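Periplasmic oligopeptide-binding protein (Burkholderia pseudomallei, PDB 3ZS6) probably binds oligopeptides in the periplasm and delivers them to an ABC transporter for uptake across the inner membrane. Local coordinates at residues L68-K73 / D130-E135; W74-P79 / P156-A161; A93-G98 / S112-G117. One frame throughout, in Å; residues are numbered along the deposited sequence. Where two conformers were deposited one is given.

Contact 1. Residues L68-K73 / D130-E135; sequences LRRDAK and DPYTIE
At one end of two adjacent inner strands of the five-stranded antiparallel sheet of this type 2 periplasmic-binding-protein fold, where strand 63-68 finishes and strand 133-137 begins, Leu68 and Arg70 meet Tyr132. Leu68 N donates to Tyr132 O at 2.8 Å with an N-H...O angle of 161°; Lys67 NZ is a second donor to this oxygen. A type I turn from Asp130 to Thr133 leads into the second strand. Asp130 OD1 closes an Asx turn by accepting from Tyr132 N and also takes the Thr133 hydroxyl, so two bonds brace the residues around the tyrosine. The Tyr132 ring is sandwiched: Pro131 CB lies over the centre of one face, and Arg70 CG over the other in a CH-pi contact, 4.0 Å from the ring centroid. Beyond CG the arginine chain bends at chi3 (108°), so that Tyr132 CE2 lies over one face of the guanidinium, toward its rim, with the two planes 40° apart. On the buried side Leu68 and Ile134 meet each other and both touch Leu39, and helix 82-93 packs on Ile134 through Ala82 and Phe85. Here the branch ends touch, Leu68 CD2 lying 3.9 Å from Ile134 CD1.

Contact 2. Residues W74-P79 / P156-A161; sequences WSNGQP and PVNKDA
Trp74 lays one face of its indole under the side chain of Asn158, the N-cap residue of helix 159-165. Asn158 CB sits over the six-membered ring in a CH-pi contact, 3.9 Å from the centroid and 3° off the normal, while ND2 reaches the five-membered ring, 3.6 Å from Trp74 CD1. Ring and amide planes stand almost perpendicular, 85° apart. With CG anti to the backbone N (chi1 -175°), the Asn158 amide spans from the indole to the helix start, where OD1 accepts from Ala161 N in the carbonyl plane at 2.9 Å. One group thus caps the helix with its oxygen and rests on the tryptophan with its nitrogen. The far end of the indole abuts the chain before the helix: Trp74 CH2 is 3.4 Å from Asn158 N, and Pro156 O lies at the ring edge. Trp74 NE1 makes a weak hydrogen bond to Asp84 of helix 82-93, which also packs on Pro156. Trp74 itself begins a type I turn ending at Gly77, overlapped by an Asx turn in which Asn76 OD1 accepts from Gln78 N. Apolar packing completes the indole contact, Trp74 CH2 touching Pro156 CB at 4.0 Å.

Contact 3. Residues A93-G98 / S112-G117; sequences ADPKTG and SAIIAG
Ala93, Pro95 and Ile114 carry most of this contact, which sets the C-terminal end of helix 82-93 and the turn after it against the C-terminal part of the short helix that begins at 111. Ala93 meets Ile114 with its methyl, CB lying 3.9 Å from Ile114 CG2. That branch is anti to the backbone N of Ile114 and also touches Ala93 O, at 3.7 Å, bridging the methyl and the carbonyl of the same alanine; Leu124 packs on Ile114 as well. Ile115 adds its CG1 against Ala93 O. Pro95 works differently, its ring carbons lying against main-chain oxygens: CD is 3.3 Å from Ile114 O, and CB is 3.6 Å from Ile115 O, with CG near both. Ile114 O is at the same time the acceptor for Gly117 N, at 2.8 Å, in the Schellman motif that ends the helix with a glycine of positive phi. The proline is held in its own turn, since Asp94 OD1 accepts from Lys96 N in an Asx turn and Asp94 O from Thr97 N. Asp94 OD2 bonds a glycerol, probably from the crystallisation liquor. The approaches of the Pro95 ring carbons to the two carbonyl oxygens are perhaps weak C-H...O contacts; the segments are thus joined by these and by apolar packing, while the Asx turn and the Schellman motif are closed by bonds inside each segment.

From the N terminus, strand 63-68 runs into 68-73 and then into 74-79, the first segments of contacts 1 and 2, before helix 82-93 carries the chain to 93-98. Contact 3 closes the shortest loop, with 112-117 following 13 residues later, and is nested inside the loops of both other contacts. Strand 133-137 then closes contact 1, and the start of helix 159-165 closes contact 2, so these two cross along the chain. They touch where Lys73 CB packs on Gln78 O, at 3.7 Å. Contact 3 lies apart, its centre about 26 Å from that of contact 1, at the far end of helix 82-93. Together they tie two inner strand ends, connecting loop and three helices.

Contact 1. Residues L68-K73 / D130-E135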
ATOM      1  N   LEU A  68      22.540  -5.994 -14.336  1.00 19.51           N
ATOM      2  CA  LEU A  68      22.859  -4.926 -13.396  1.00 18.42           C
ATOM      3  C   LEU A  68      23.951  -4.006 -13.945  1.00 25.62           C
ATOM      4  O   LEU A  68      24.848  -4.444 -14.673  1.00 24.12           O
ATOM      5  CB  LEU A  68      23.290  -5.504 -12.048  1.00 18.00           C
ATOM      6  CG  LEU A  68      22.426  -6.605 -11.435  1.00 20.68           C
ATOM      7  CD1 LEU A  68      22.900  -6.892 -10.021  1.00 22.46           C
ATOM      8  CD2 LEU A  68      20.937  -6.226 -11.444  1.00 18.16           C
ATOM      9  N   ARG A  69      23.865  -2.724 -13.609  1.00 20.10           N
ATOM     10  CA  ARG A  69      24.955  -1.810 -13.917  1.00 24.43           C
ATOM     11  C   ARG A  69      26.114  -2.185 -13.006  1.00 27.51           C
ATOM     12  O   ARG A  69      25.921  -2.826 -11.967  1.00 25.30           O
ATOM     13  CB  ARG A  69      24.536  -0.355 -13.700  1.00 21.53           C
ATOM     14  CG  ARG A  69      24.320   0.023 -12.248  1.00 19.50           C
ATOM     15  CD  ARG A  69      23.686   1.406 -12.120  1.00 20.05           C
ATOM     16  NE  ARG A  69      22.312   1.420 -12.614  1.00 16.88           N
ATOM     17  CZ  ARG A  69      21.949   1.824 -13.827  1.00 22.01           C
ATOM     18  NH1 ARG A  69      22.858   2.262 -14.703  1.00 21.96           N
ATOM     19  NH2 ARG A  69      20.669   1.784 -14.167  1.00 21.61           N
ATOM     20  N   ARG A  70      27.319  -1.794 -13.393  1.00 25.27           N
ATOM     21  CA  ARG A  70      28.514  -2.225 -12.686  1.00 24.44           C
ATOM     22  C   ARG A  70      28.945  -1.232 -11.615  1.00 26.86           C
ATOM     23  O   ARG A  70      29.856  -1.505 -10.844  1.00 26.43           O
ATOM     24  CB  ARG A  70      29.661  -2.440 -13.690  1.00 29.07           C
ATOM     25  CG  ARG A  70      29.331  -3.448 -14.789  1.00 38.23           C
ATOM     26  CD  ARG A  70      30.381  -3.456 -15.893  1.00 47.14           C
ATOM     27  NE  ARG A  70      31.209  -4.661 -15.869  1.00 52.24           N
ATOM     28  CZ  ARG A  70      32.393  -4.744 -15.268  1.00 52.36           C
ATOM     29  NH1 ARG A  70      32.895  -3.693 -14.632  1.00 52.40           N
ATOM     30  NH2 ARG A  70      33.078  -5.878 -15.304  1.00 49.79           N
ATOM     31  N   ASP A  71      28.301  -0.074 -11.562  1.00 27.46           N
ATOM     32  CA  ASP A  71      28.776   0.961 -10.650  1.00 30.40           C
ATOM     33  C   ASP A  71      27.797   1.300  -9.522  1.00 25.70           C
ATOM     34  O   ASP A  71      27.892   2.358  -8.910  1.00 22.18           O
ATOM     35  CB  ASP A  71      29.196   2.220 -11.425  1.00 25.97           C
ATOM     36  CG  ASP A  71      28.050   2.846 -12.186  1.00 28.75           C
ATOM     37  OD1 ASP A  71      27.006   2.178 -12.349  1.00 29.55           O
ATOM     38  OD2 ASP A  71      28.186   4.011 -12.612  1.00 30.75           O
ATOM     39  N   ALA A  72      26.870   0.391  -9.234  1.00 23.00           N
ATOM     40  CA  ALA A  72      25.978   0.576  -8.094  1.00 24.45           C
ATOM     41  C   ALA A  72      26.738   0.326  -6.790  1.00 24.25           C
ATOM     42  O   ALA A  72      27.443  -0.676  -6.647  1.00 23.22           O
ATOM     43  CB  ALA A  72      24.773  -0.348  -8.199  1.00 23.86           C
ATOM     44  N   LYS A  73      26.597   1.237  -5.838  1.00 18.08           N
ATOM     45  CA  LYS A  73      27.332   1.121  -4.586  1.00 24.87           C
ATOM     46  C   LYS A  73      26.450   1.266  -3.346  1.00 21.37           C
ATOM     47  O   LYS A  73      25.430   1.961  -3.365  1.00 16.69           O
ATOM     48  CB  LYS A  73      28.455   2.159  -4.536  1.00 34.90           C
ATOM     49  CG  LYS A  73      29.582   1.909  -5.535  1.00 42.54           C
ATOM     50  CD  LYS A  73      30.606   3.032  -5.499  1.00 47.82           C
ATOM     51  CE  LYS A  73      31.796   2.723  -6.389  1.00 54.22           C
ATOM     52  NZ  LYS A  73      31.378   2.385  -7.779  1.00 56.94           N
ATOM     53  N   ASP A 130      26.046 -14.313 -12.679  1.00 29.28           N
ATOM     54  CA  ASP A 130      27.339 -13.719 -12.367  1.00 24.68           C
ATOM     55  C   ASP A 130      27.035 -12.455 -11.575  1.00 25.65           C
ATOM     56  O   ASP A 130      25.864 -12.114 -11.390  1.00 25.96           O
ATOM     57  CB  ASP A 130      28.161 -13.440 -13.632  1.00 25.53           C
ATOM     58  CG  ASP A 130      27.487 -12.450 -14.578  1.00 31.73           C
ATOM     59  OD1 ASP A 130      26.997 -11.393 -14.115  1.00 33.27           O
ATOM     60  OD2 ASP A 130      27.464 -12.730 -15.797  1.00 32.66           O
ATOM     61  N   PRO A 131      28.072 -11.762 -11.091  1.00 26.92           N
ATOM     62  CA  PRO A 131      27.831 -10.637 -10.174  1.00 29.52           C
ATOM     63  C   PRO A 131      26.914  -9.545 -10.737  1.00 29.41           C
ATOM     64  O   PRO A 131      26.400  -8.735  -9.959  1.00 21.44           O
ATOM     65  CB  PRO A 131      29.236 -10.072  -9.938  1.00 29.88           C
ATOM     66  CG  PRO A 131      30.161 -11.213 -10.235  1.00 32.32           C
ATOM     67  CD  PRO A 131      29.506 -11.981 -11.340  1.00 29.95           C
ATOM     68  N   TYR A 132      26.711  -9.516 -12.054  1.00 24.50           N
ATOM     69  CA  TYR A 132      25.930  -8.447 -12.669  1.00 20.14           C
ATOM     70  C   TYR A 132      24.767  -8.970 -13.494  1.00 21.07           C
ATOM     71  O   TYR A 132      24.200  -8.248 -14.319  1.00 20.41           O
ATOM     72  CB  TYR A 132      26.829  -7.560 -13.532  1.00 22.82           C
ATOM     73  CG  TYR A 132      27.982  -6.954 -12.765  1.00 27.83           C
ATOM     74  CD1 TYR A 132      27.753  -6.084 -11.707  1.00 31.25           C
ATOM     75  CD2 TYR A 132      29.296  -7.251 -13.099  1.00 34.99           C
ATOM     76  CE1 TYR A 132      28.802  -5.528 -10.999  1.00 37.31           C
ATOM     77  CE2 TYR A 132      30.355  -6.701 -12.399  1.00 39.45           C
ATOM     78  CZ  TYR A 132      30.102  -5.840 -11.351  1.00 43.73           C
ATOM     79  OH  TYR A 132      31.154  -5.288 -10.654  1.00 50.24           O
ATOM     80  N   THR A 133      24.416 -10.230 -13.276  1.00 18.79           N
ATOM     81  CA  THR A 133      23.340 -10.851 -14.033  1.00 22.45           C
ATOM     82  C   THR A 133      22.433 -11.643 -13.098  1.00 23.92           C
ATOM     83  O   THR A 133      22.879 -12.591 -12.444  1.00 23.52           O
ATOM     84  CB  THR A 133      23.887 -11.803 -15.119  1.00 25.65           C
ATOM     85  OG1 THR A 133      24.889 -11.132 -15.900  1.00 24.16           O
ATOM     86  CG2 THR A 133      22.758 -12.267 -16.024  1.00 28.61           C
ATOM     87  N   ILE A 134      21.164 -11.247 -13.032  1.00 20.05           N
ATOM     88  CA  ILE A 134      20.188 -11.940 -12.193  1.00 18.31           C
ATOM     89  C   ILE A 134      19.149 -12.700 -13.011  1.00 21.59           C
ATOM     90  O   ILE A 134      18.590 -12.176 -13.971  1.00 26.48           O
ATOM     91  CB  ILE A 134      19.462 -10.969 -11.258  1.00 22.71           C
ATOM     92  CG1 ILE A 134      20.418 -10.477 -10.174  1.00 22.79           C
ATOM     93  CG2 ILE A 134      18.226 -11.645 -10.642  1.00 22.36           C
ATOM     94  CD1 ILE A 134      19.857  -9.359  -9.328  1.00 25.18           C
ATOM     95  N   GLU A 135      18.895 -13.944 -12.622  1.00 23.57           N
ATOM     96  CA  GLU A 135      17.825 -14.724 -13.224  1.00 22.05           C
ATOM     97  C   GLU A 135      16.714 -14.965 -12.199  1.00 24.36           C
ATOM     98  O   GLU A 135      16.967 -15.474 -11.109  1.00 22.98           O
ATOM     99  CB  GLU A 135      18.360 -16.062 -13.738  1.00 21.65           C
ATOM    100  CG  GLU A 135      17.278 -16.969 -14.302  1.00 33.63           C
ATOM    101  CD  GLU A 135      17.766 -18.383 -14.535  1.00 38.99           C
ATOM    102  OE1 GLU A 135      17.864 -19.146 -13.553  1.00 42.76           O
ATOM    103  OE2 GLU A 135      18.056 -18.729 -15.699  1.00 41.69           O
TER

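Contact 2. Residues W74-P79 / P156-A161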
ATOM      1  N   TRP A  74      26.861   0.587  -2.278  1.00 19.53           N
ATOM      2  CA  TRP A  74      26.309   0.789  -0.949  1.00 21.87           C
ATOM      3  C   TRP A  74      26.842   2.101  -0.380  1.00 26.42           C
ATOM      4  O   TRP A  74      27.794   2.682  -0.916  1.00 22.03           O
ATOM      5  CB  TRP A  74      26.712  -0.371  -0.034  1.00 19.64           C
ATOM      6  CG  TRP A  74      26.052  -1.667  -0.394  1.00 18.20           C
ATOM      7  CD1 TRP A  74      26.626  -2.741  -1.013  1.00 20.52           C
ATOM      8  CD2 TRP A  74      24.683  -2.023  -0.157  1.00 14.95           C
ATOM      9  NE1 TRP A  74      25.698  -3.745  -1.173  1.00 24.51           N
ATOM     10  CE2 TRP A  74      24.498  -3.329  -0.653  1.00 20.34           C
ATOM     11  CE3 TRP A  74      23.598  -1.363   0.436  1.00 13.58           C
ATOM     12  CZ2 TRP A  74      23.267  -3.991  -0.579  1.00 19.02           C
ATOM     13  CZ3 TRP A  74      22.381  -2.020   0.506  1.00 20.26           C
ATOM     14  CH2 TRP A  74      22.225  -3.321  -0.001  1.00 18.60           C
ATOM     15  N   SER A  75      26.239   2.559   0.712  1.00 22.13           N
ATOM     16  CA  SER A  75      26.630   3.827   1.322  1.00 20.21           C
ATOM     17  C   SER A  75      28.003   3.767   1.989  1.00 24.19           C
ATOM     18  O   SER A  75      28.587   4.804   2.308  1.00 28.09           O
ATOM     19  CB  SER A  75      25.578   4.275   2.339  1.00 21.83           C
ATOM     20  OG  SER A  75      25.366   3.268   3.315  1.00 21.55           O
ATOM     21  N   ASN A  76      28.511   2.559   2.214  1.00 27.98           N
ATOM     22  CA  ASN A  76      29.843   2.394   2.790  1.00 29.81           C
ATOM     23  C   ASN A  76      30.909   2.185   1.717  1.00 30.43           C
ATOM     24  O   ASN A  76      32.053   1.848   2.023  1.00 25.83           O
ATOM     25  CB  ASN A  76      29.877   1.233   3.786  1.00 26.25           C
ATOM     26  CG  ASN A  76      29.593  -0.106   3.128  1.00 30.13           C
ATOM     27  OD1 ASN A  76      29.379  -0.181   1.916  1.00 30.36           O
ATOM     28  ND2 ASN A  76      29.604  -1.173   3.922  1.00 25.29           N
ATOM     29  N   GLY A  77      30.524   2.374   0.460  1.00 29.73           N
ATOM     30  CA  GLY A  77      31.468   2.292  -0.641  1.00 27.82           C
ATOM     31  C   GLY A  77      31.593   0.913  -1.265  1.00 31.55           C
ATOM     32  O   GLY A  77      32.213   0.760  -2.319  1.00 29.61           O
ATOM     33  N   GLN A  78      31.017  -0.093  -0.614  1.00 31.88           N
ATOM     34  CA  GLN A  78      31.032  -1.454  -1.151  1.00 34.09           C
ATOM     35  C   GLN A  78      30.112  -1.545  -2.363  1.00 28.82           C
ATOM     36  O   GLN A  78      29.107  -0.833  -2.435  1.00 23.58           O
ATOM     37  CB  GLN A  78      30.580  -2.458  -0.091  1.00 40.25           C
ATOM     38  CG  GLN A  78      31.503  -2.575   1.105  1.00 50.05           C
ATOM     39  CD  GLN A  78      32.440  -3.764   0.998  1.00 67.64           C
ATOM     40  OE1 GLN A  78      33.404  -3.750   0.226  1.00 71.14           O
ATOM     41  NE2 GLN A  78      32.157  -4.809   1.773  1.00 73.22           N
ATOM     42  N   PRO A  79      30.450  -2.426  -3.319  1.00 24.35           N
ATOM     43  CA  PRO A  79      29.668  -2.591  -4.547  1.00 20.21           C
ATOM     44  C   PRO A  79      28.340  -3.303  -4.307  1.00 19.96           C
ATOM     45  O   PRO A  79      28.227  -4.117  -3.395  1.00 22.88           O
ATOM     46  CB  PRO A  79      30.574  -3.455  -5.429  1.00 28.74           C
ATOM     47  CG  PRO A  79      31.435  -4.201  -4.479  1.00 29.51           C
ATOM     48  CD  PRO A  79      31.638  -3.298  -3.294  1.00 31.81           C
ATOM     49  N   PRO A 156      17.584  -4.431  -2.264  1.00 13.28           N
ATOM     50  CA  PRO A 156      18.637  -5.289  -1.712  1.00 13.91           C
ATOM     51  C   PRO A 156      18.970  -4.885  -0.288  1.00 15.24           C
ATOM     52  O   PRO A 156      18.675  -3.763   0.127  1.00 12.17           O
ATOM     53  CB  PRO A 156      19.829  -5.028  -2.641  1.00 18.72           C
ATOM     54  CG  PRO A 156      19.612  -3.631  -3.147  1.00 17.84           C
ATOM     55  CD  PRO A 156      18.108  -3.435  -3.220  1.00 13.42           C
ATOM     56  N   VAL A 157      19.552  -5.822   0.451  1.00 15.93           N
ATOM     57  CA  VAL A 157      20.003  -5.589   1.815  0.68 14.54           C
ATOM     58  C   VAL A 157      21.449  -6.047   1.976  1.00 19.98           C
ATOM     59  O   VAL A 157      21.852  -7.045   1.384  1.00 20.40           O
ATOM     60  CB  VAL A 157      19.125  -6.349   2.818  0.68 15.40           C
ATOM     61  CG1 VAL A 157      19.669  -6.190   4.221  0.68 16.07           C
ATOM     62  CG2 VAL A 157      17.687  -5.852   2.727  0.68 15.75           C
ATOM     63  N   ASN A 158      22.216  -5.320   2.780  1.00 16.37           N
ATOM     64  CA  ASN A 158      23.634  -5.601   2.974  1.00 20.84           C
ATOM     65  C   ASN A 158      23.862  -6.637   4.069  1.00 23.27           C
ATOM     66  O   ASN A 158      23.764  -6.335   5.259  1.00 22.36           O
ATOM     67  CB  ASN A 158      24.380  -4.295   3.286  1.00 19.89           C
ATOM     68  CG  ASN A 158      25.891  -4.483   3.381  1.00 26.02           C
ATOM     69  OD1 ASN A 158      26.401  -5.013   4.366  1.00 25.83           O
ATOM     70  ND2 ASN A 158      26.611  -4.020   2.365  1.00 22.56           N
ATOM     71  N   LYS A 159      24.164  -7.862   3.652  1.00 25.66           N
ATOM     72  CA  LYS A 159      24.309  -8.990   4.571  1.00 28.91           C
ATOM     73  C   LYS A 159      25.247  -8.688   5.747  1.00 26.56           C
ATOM     74  O   LYS A 159      24.935  -8.994   6.898  1.00 27.70           O
ATOM     75  CB  LYS A 159      24.800 -10.222   3.799  1.00 33.63           C
ATOM     76  CG  LYS A 159      25.252 -11.388   4.664  1.00 44.80           C
ATOM     77  CD  LYS A 159      26.069 -12.384   3.841  1.00 51.00           C
ATOM     78  CE  LYS A 159      26.729 -13.429   4.725  1.00 60.40           C
ATOM     79  NZ  LYS A 159      27.757 -14.224   3.986  1.00 64.63           N
ATOM     80  N   ASP A 160      26.397  -8.091   5.455  1.00 23.36           N
ATOM     81  CA  ASP A 160      27.370  -7.797   6.497  1.00 23.26           C
ATOM     82  C   ASP A 160      26.786  -6.862   7.551  1.00 30.43           C
ATOM     83  O   ASP A 160      26.984  -7.063   8.754  1.00 26.59           O
ATOM     84  CB  ASP A 160      28.638  -7.184   5.900  1.00 23.17           C
ATOM     85  CG  ASP A 160      29.482  -8.200   5.143  1.00 30.52           C
ATOM     86  OD1 ASP A 160      29.275  -9.419   5.340  1.00 34.98           O
ATOM     87  OD2 ASP A 160      30.357  -7.775   4.359  1.00 31.41           O
ATOM     88  N   ALA A 161      26.068  -5.839   7.099  1.00 27.65           N
ATOM     89  CA  ALA A 161      25.501  -4.856   8.012  1.00 28.09           C
ATOM     90  C   ALA A 161      24.475  -5.500   8.942  1.00 28.37           C
ATOM     91  O   ALA A 161      24.460  -5.235  10.147  1.00 26.18           O
ATOM     92  CB  ALA A 161      24.881  -3.706   7.240  1.00 26.61           C
TER

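Contact 3. Residues A93-G98 / S112-G117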
ATOM      1  N   ALA A  93      11.724 -14.234   2.061  1.00 14.24           N
ATOM      2  CA  ALA A  93      10.933 -15.457   1.956  1.00 18.84           C
ATOM      3  C   ALA A  93      11.010 -16.316   3.222  1.00 16.92           C
ATOM      4  O   ALA A  93      10.041 -16.973   3.600  1.00 17.70           O
ATOM      5  CB  ALA A  93      11.374 -16.266   0.741  1.00 20.58           C
ATOM      6  N   ASP A  94      12.170 -16.311   3.868  1.00 19.49           N
ATOM      7  CA  ASP A  94      12.402 -17.111   5.075  1.00 22.18           C
ATOM      8  C   ASP A  94      11.411 -16.782   6.205  1.00 17.05           C
ATOM      9  O   ASP A  94      11.411 -15.673   6.717  1.00 17.25           O
ATOM     10  CB  ASP A  94      13.832 -16.859   5.554  1.00 24.02           C
ATOM     11  CG  ASP A  94      14.249 -17.776   6.677  1.00 25.67           C
ATOM     12  OD1 ASP A  94      13.384 -18.471   7.256  1.00 28.49           O
ATOM     13  OD2 ASP A  94      15.456 -17.785   6.984  1.00 22.19           O
ATOM     14  N   PRO A  95      10.572 -17.754   6.611  1.00 15.53           N
ATOM     15  CA  PRO A  95       9.588 -17.425   7.657  1.00 19.73           C
ATOM     16  C   PRO A  95      10.251 -17.079   8.993  1.00 19.28           C
ATOM     17  O   PRO A  95       9.627 -16.449   9.847  1.00 18.36           O
ATOM     18  CB  PRO A  95       8.749 -18.704   7.774  1.00 18.31           C
ATOM     19  CG  PRO A  95       9.635 -19.801   7.222  1.00 21.93           C
ATOM     20  CD  PRO A  95      10.439 -19.141   6.133  1.00 21.37           C
ATOM     21  N   LYS A  96      11.506 -17.476   9.171  1.00 15.60           N
ATOM     22  CA  LYS A  96      12.219 -17.118  10.394  1.00 19.92           C
ATOM     23  C   LYS A  96      12.481 -15.617  10.469  1.00 21.86           C
ATOM     24  O   LYS A  96      12.661 -15.068  11.555  1.00 20.11           O
ATOM     25  CB  LYS A  96      13.508 -17.932  10.551  1.00 22.55           C
ATOM     26  CG  LYS A  96      13.255 -19.347  11.084  1.00 23.12           C
ATOM     27  CD  LYS A  96      14.501 -20.212  11.027  1.00 29.23           C
ATOM     28  CE  LYS A  96      14.156 -21.677  11.274  1.00 31.40           C
ATOM     29  NZ  LYS A  96      15.367 -22.552  11.153  1.00 38.96           N
ATOM     30  N   THR A  97      12.473 -14.955   9.315  1.00 19.30           N
ATOM     31  CA  THR A  97      12.599 -13.499   9.266  1.00 16.87           C
ATOM     32  C   THR A  97      11.354 -12.807   9.827  1.00 18.84           C
ATOM     33  O   THR A  97      11.438 -11.714  10.389  1.00 21.07           O
ATOM     34  CB  THR A  97      12.837 -12.999   7.826  1.00 16.50           C
ATOM     35  OG1 THR A  97      14.034 -13.588   7.293  1.00 16.40           O
ATOM     36  CG2 THR A  97      12.954 -11.477   7.795  1.00 14.53           C
ATOM     37  N   GLY A  98      10.194 -13.435   9.652  1.00 15.79           N
ATOM     38  CA  GLY A  98       8.947 -12.876  10.152  1.00 21.93           C
ATOM     39  C   GLY A  98       8.415 -11.677   9.376  1.00 22.65           C
ATOM     40  O   GLY A  98       7.733 -10.823   9.943  1.00 23.58           O
ATOM     41  N   SER A 112       6.277 -19.995  -2.187  1.00 22.92           N
ATOM     42  CA  SER A 112       5.181 -20.513  -1.359  1.00 33.26           C
ATOM     43  C   SER A 112       5.645 -21.601  -0.391  1.00 29.10           C
ATOM     44  O   SER A 112       5.375 -21.541   0.813  1.00 22.33           O
ATOM     45  CB  SER A 112       4.055 -21.075  -2.235  1.00 40.90           C
ATOM     46  OG  SER A 112       3.446 -20.057  -3.004  1.00 44.67           O
ATOM     47  N   ALA A 113       6.333 -22.603  -0.929  1.00 24.66           N
ATOM     48  CA  ALA A 113       6.827 -23.709  -0.126  1.00 26.44           C
ATOM     49  C   ALA A 113       7.782 -23.211   0.961  1.00 23.19           C
ATOM     50  O   ALA A 113       7.750 -23.679   2.098  1.00 29.25           O
ATOM     51  CB  ALA A 113       7.505 -24.742  -1.013  1.00 28.79           C
ATOM     52  N   ILE A 114       8.630 -22.257   0.606  1.00 21.25           N
ATOM     53  CA  ILE A 114       9.586 -21.701   1.554  1.00 20.75           C
ATOM     54  C   ILE A 114       8.883 -20.946   2.689  1.00 21.05           C
ATOM     55  O   ILE A 114       9.173 -21.153   3.864  1.00 22.33           O
ATOM     56  CB  ILE A 114      10.576 -20.774   0.827  1.00 21.84           C
ATOM     57  CG1 ILE A 114      11.452 -21.598  -0.125  1.00 19.82           C
ATOM     58  CG2 ILE A 114      11.412 -19.974   1.830  1.00 15.64           C
ATOM     59  CD1 ILE A 114      12.140 -20.764  -1.200  1.00 19.64           C
ATOM     60  N   ILE A 115       7.965 -20.061   2.319  1.00 22.00           N
ATOM     61  CA  ILE A 115       7.154 -19.322   3.282  1.00 23.66           C
ATOM     62  C   ILE A 115       6.440 -20.280   4.236  1.00 27.95           C
ATOM     63  O   ILE A 115       6.307 -20.005   5.428  1.00 30.17           O
ATOM     64  CB  ILE A 115       6.120 -18.448   2.551  1.00 23.29           C
ATOM     65  CG1 ILE A 115       6.842 -17.331   1.791  1.00 21.82           C
ATOM     66  CG2 ILE A 115       5.074 -17.887   3.538  1.00 20.26           C
ATOM     67  CD1 ILE A 115       6.013 -16.672   0.698  1.00 24.61           C
ATOM     68  N   ALA A 116       5.990 -21.411   3.701  1.00 24.30           N
ATOM     69  CA  ALA A 116       5.301 -22.417   4.497  1.00 25.22           C
ATOM     70  C   ALA A 116       6.276 -23.262   5.321  1.00 27.64           C
ATOM     71  O   ALA A 116       5.864 -24.074   6.151  1.00 32.02           O
ATOM     72  CB  ALA A 116       4.455 -23.309   3.597  1.00 25.30           C
ATOM     73  N   GLY A 117       7.571 -23.080   5.085  1.00 29.16           N
ATOM     74  CA  GLY A 117       8.579 -23.825   5.820  1.00 25.64           C
ATOM     75  C   GLY A 117       8.804 -25.238   5.310  1.00 27.77           C
ATOM     76  O   GLY A 117       9.403 -26.064   6.000  1.00 31.12           O
TER